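PDB 5TI1: fumarylacetoacetate hydrolase, which probably hydrolyses fumarylacetoacetate to fumarate and acetoacetate, the last step of phenylalanine and tyrosine breakdown, using a bound magnesium ion. Local coordinates for residues T377-T382 against L389-W394. Numbering follows the deposited sequence. Where two conformers were deposited one is given.
Sequences TISGPT and LLELTW
A single buried carboxylate, that of Glu391, makes every direct touch between the loop 377-382 and the short helix 389-392. Ser379 OG donates a short hydrogen bond to Glu391 OE1 (2.6 Å), arriving on the syn side and 24° out of the carboxylate plane, so that the hydroxyl also lies 3.0 Å from Glu391 OE2. The glutamate chain, extended beyond CG, spans the gap between backbones whose nearest CA atoms, those of Ser379 and Glu391, are 8.6 Å apart. Thr377 adds a methyl contact, CG2 to Glu391 OE2 at 3.6 Å; chi1 of -57° puts OG1 beside the backbone N and turns the methyl toward the acid, the two side chains sliding past each other in opposite directions. Further bonds hold the carboxylate: Asn163 ND2 at OE1, Ser388 OG at OE2 and, weakly, His160 ND1 at OE2, while Ser379 OG is itself bonded to Gly387 N. Thr377, a predicted substrate-binding residue, touches Glu226, a magnesium ligand, and its nearest side-chain atom is about 5 Å from the metal. Glu391 thus appears to be a second-shell residue behind His160, the probable proton acceptor, where its carboxylate probably helps orient the ring and links the helix, through Ser379 OG, to the loop carrying Thr377.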
loop_
_atom_site.group_PDB
_atom_site.type_symbol
_atom_site.label_atom_id
_atom_site.label_comp_id
_atom_site.label_asym_id
_atom_site.label_seq_id
_atom_site.Cartn_x
_atom_site.Cartn_y
_atom_site.Cartn_z
ATOM N N THR B 377 4.871 -13.322 -11.660
ATOM C CA THR B 377 5.114 -14.764 -11.760
ATOM C C THR B 377 6.232 -15.073 -12.743
ATOM O O THR B 377 6.164 -14.692 -13.910
ATOM C CB THR B 377 3.849 -15.503 -12.201
ATOM O OG1 THR B 377 2.782 -15.224 -11.296
ATOM C CG2 THR B 377 4.107 -17.011 -12.225
ATOM N N ILE B 378 7.247 -15.788 -12.277
ATOM C CA ILE B 378 8.419 -16.110 -13.082
ATOM C C ILE B 378 8.188 -17.459 -13.758
ATOM O O ILE B 378 8.137 -18.501 -13.096
ATOM C CB ILE B 378 9.687 -16.129 -12.224
ATOM C CG1 ILE B 378 9.844 -14.787 -11.504
ATOM C CG2 ILE B 378 10.904 -16.450 -13.090
ATOM C CD1 ILE B 378 10.805 -14.817 -10.344
ATOM N N SER B 379 8.042 -17.445 -15.077
ATOM C CA SER B 379 7.836 -18.662 -15.849
ATOM C C SER B 379 8.895 -18.768 -16.933
ATOM O O SER B 379 9.220 -17.775 -17.602
ATOM C CB SER B 379 6.438 -18.702 -16.466
ATOM O OG SER B 379 5.474 -18.968 -15.462
ATOM N N GLY B 380 9.432 -19.975 -17.095
ATOM C CA GLY B 380 10.530 -20.201 -17.999
ATOM C C GLY B 380 10.099 -20.777 -19.331
ATOM O O GLY B 380 8.916 -20.782 -19.685
ATOM N N PRO B 381 11.070 -21.273 -20.100
ATOM C CA PRO B 381 10.767 -21.777 -21.445
ATOM C C PRO B 381 10.067 -23.128 -21.454
ATOM O O PRO B 381 9.205 -23.371 -22.302
ATOM C CB PRO B 381 12.152 -21.871 -22.104
ATOM C CG PRO B 381 13.057 -21.018 -21.254
ATOM C CD PRO B 381 12.519 -21.158 -19.870
ATOM N N THR B 382 10.414 -24.013 -20.529
ATOM C CA THR B 382 9.938 -25.385 -20.598
ATOM C C THR B 382 8.713 -25.597 -19.712
ATOM O O THR B 382 8.457 -24.850 -18.765
ATOM C CB THR B 382 11.050 -26.354 -20.202
ATOM O OG1 THR B 382 11.358 -26.188 -18.811
ATOM C CG2 THR B 382 12.296 -26.072 -21.036
ATOM N N LEU B 389 0.629 -23.134 -10.523
ATOM C CA LEU B 389 -0.135 -24.335 -10.845
ATOM C C LEU B 389 -1.103 -24.079 -11.985
ATOM O O LEU B 389 -1.378 -24.988 -12.777
ATOM C CB LEU B 389 -0.892 -24.853 -9.618
ATOM C CG LEU B 389 -0.129 -25.614 -8.533
ATOM C CD1 LEU B 389 0.640 -26.770 -9.135
ATOM C CD2 LEU B 389 0.809 -24.704 -7.763
ATOM N N LEU B 390 -1.623 -22.849 -12.091
ATOM C CA LEU B 390 -2.467 -22.492 -13.227
ATOM C C LEU B 390 -1.770 -22.804 -14.552
ATOM O O LEU B 390 -2.374 -23.381 -15.466
ATOM C CB LEU B 390 -2.855 -21.014 -13.147
ATOM C CG LEU B 390 -3.572 -20.466 -14.386
ATOM C CD1 LEU B 390 -4.960 -21.081 -14.525
ATOM C CD2 LEU B 390 -3.627 -18.932 -14.381
ATOM N N GLU B 391 -0.489 -22.452 -14.668
ATOM C CA GLU B 391 0.247 -22.788 -15.884
ATOM C C GLU B 391 0.665 -24.254 -15.893
ATOM O O GLU B 391 0.488 -24.948 -16.900
ATOM C CB GLU B 391 1.477 -21.897 -16.033
ATOM C CG GLU B 391 1.183 -20.401 -16.057
ATOM C CD GLU B 391 2.408 -19.598 -15.732
ATOM O OE1 GLU B 391 3.150 -19.248 -16.666
ATOM O OE2 GLU B 391 2.645 -19.336 -14.535
ATOM N N LEU B 392 1.232 -24.734 -14.782
ATOM C CA LEU B 392 1.784 -26.084 -14.751
ATOM C C LEU B 392 0.742 -27.135 -15.120
ATOM O O LEU B 392 1.075 -28.133 -15.773
ATOM C CB LEU B 392 2.377 -26.377 -13.370
ATOM C CG LEU B 392 3.612 -25.544 -13.007
ATOM C CD1 LEU B 392 3.979 -25.676 -11.536
ATOM C CD2 LEU B 392 4.794 -25.904 -13.912
ATOM N N THR B 393 -0.519 -26.926 -14.739
ATOM C CA THR B 393 -1.584 -27.881 -15.024
ATOM C C THR B 393 -2.519 -27.400 -16.126
ATOM O O THR B 393 -3.536 -28.051 -16.390
ATOM C CB THR B 393 -2.394 -28.187 -13.756
ATOM O OG1 THR B 393 -3.190 -27.053 -13.396
ATOM C CG2 THR B 393 -1.474 -28.528 -12.601
ATOM N N TRP B 394 -2.184 -26.294 -16.785
ATOM C CA TRP B 394 -3.034 -25.655 -17.793
ATOM C C TRP B 394 -4.483 -25.597 -17.314
ATOM O O TRP B 394 -5.401 -26.191 -17.885
ATOM C CB TRP B 394 -2.922 -26.350 -19.150
ATOM C CG TRP B 394 -3.300 -25.441 -20.293
ATOM C CD1 TRP B 394 -4.441 -25.493 -21.043
ATOM C CD2 TRP B 394 -2.542 -24.331 -20.794
ATOM N NE1 TRP B 394 -4.434 -24.492 -21.987
ATOM C CE2 TRP B 394 -3.281 -23.765 -21.855
ATOM C CE3 TRP B 394 -1.307 -23.767 -20.454
ATOM C CZ2 TRP B 394 -2.825 -22.663 -22.577
ATOM C CZ3 TRP B 394 -0.860 -22.666 -21.171
ATOM C CH2 TRP B 394 -1.618 -22.128 -22.219
#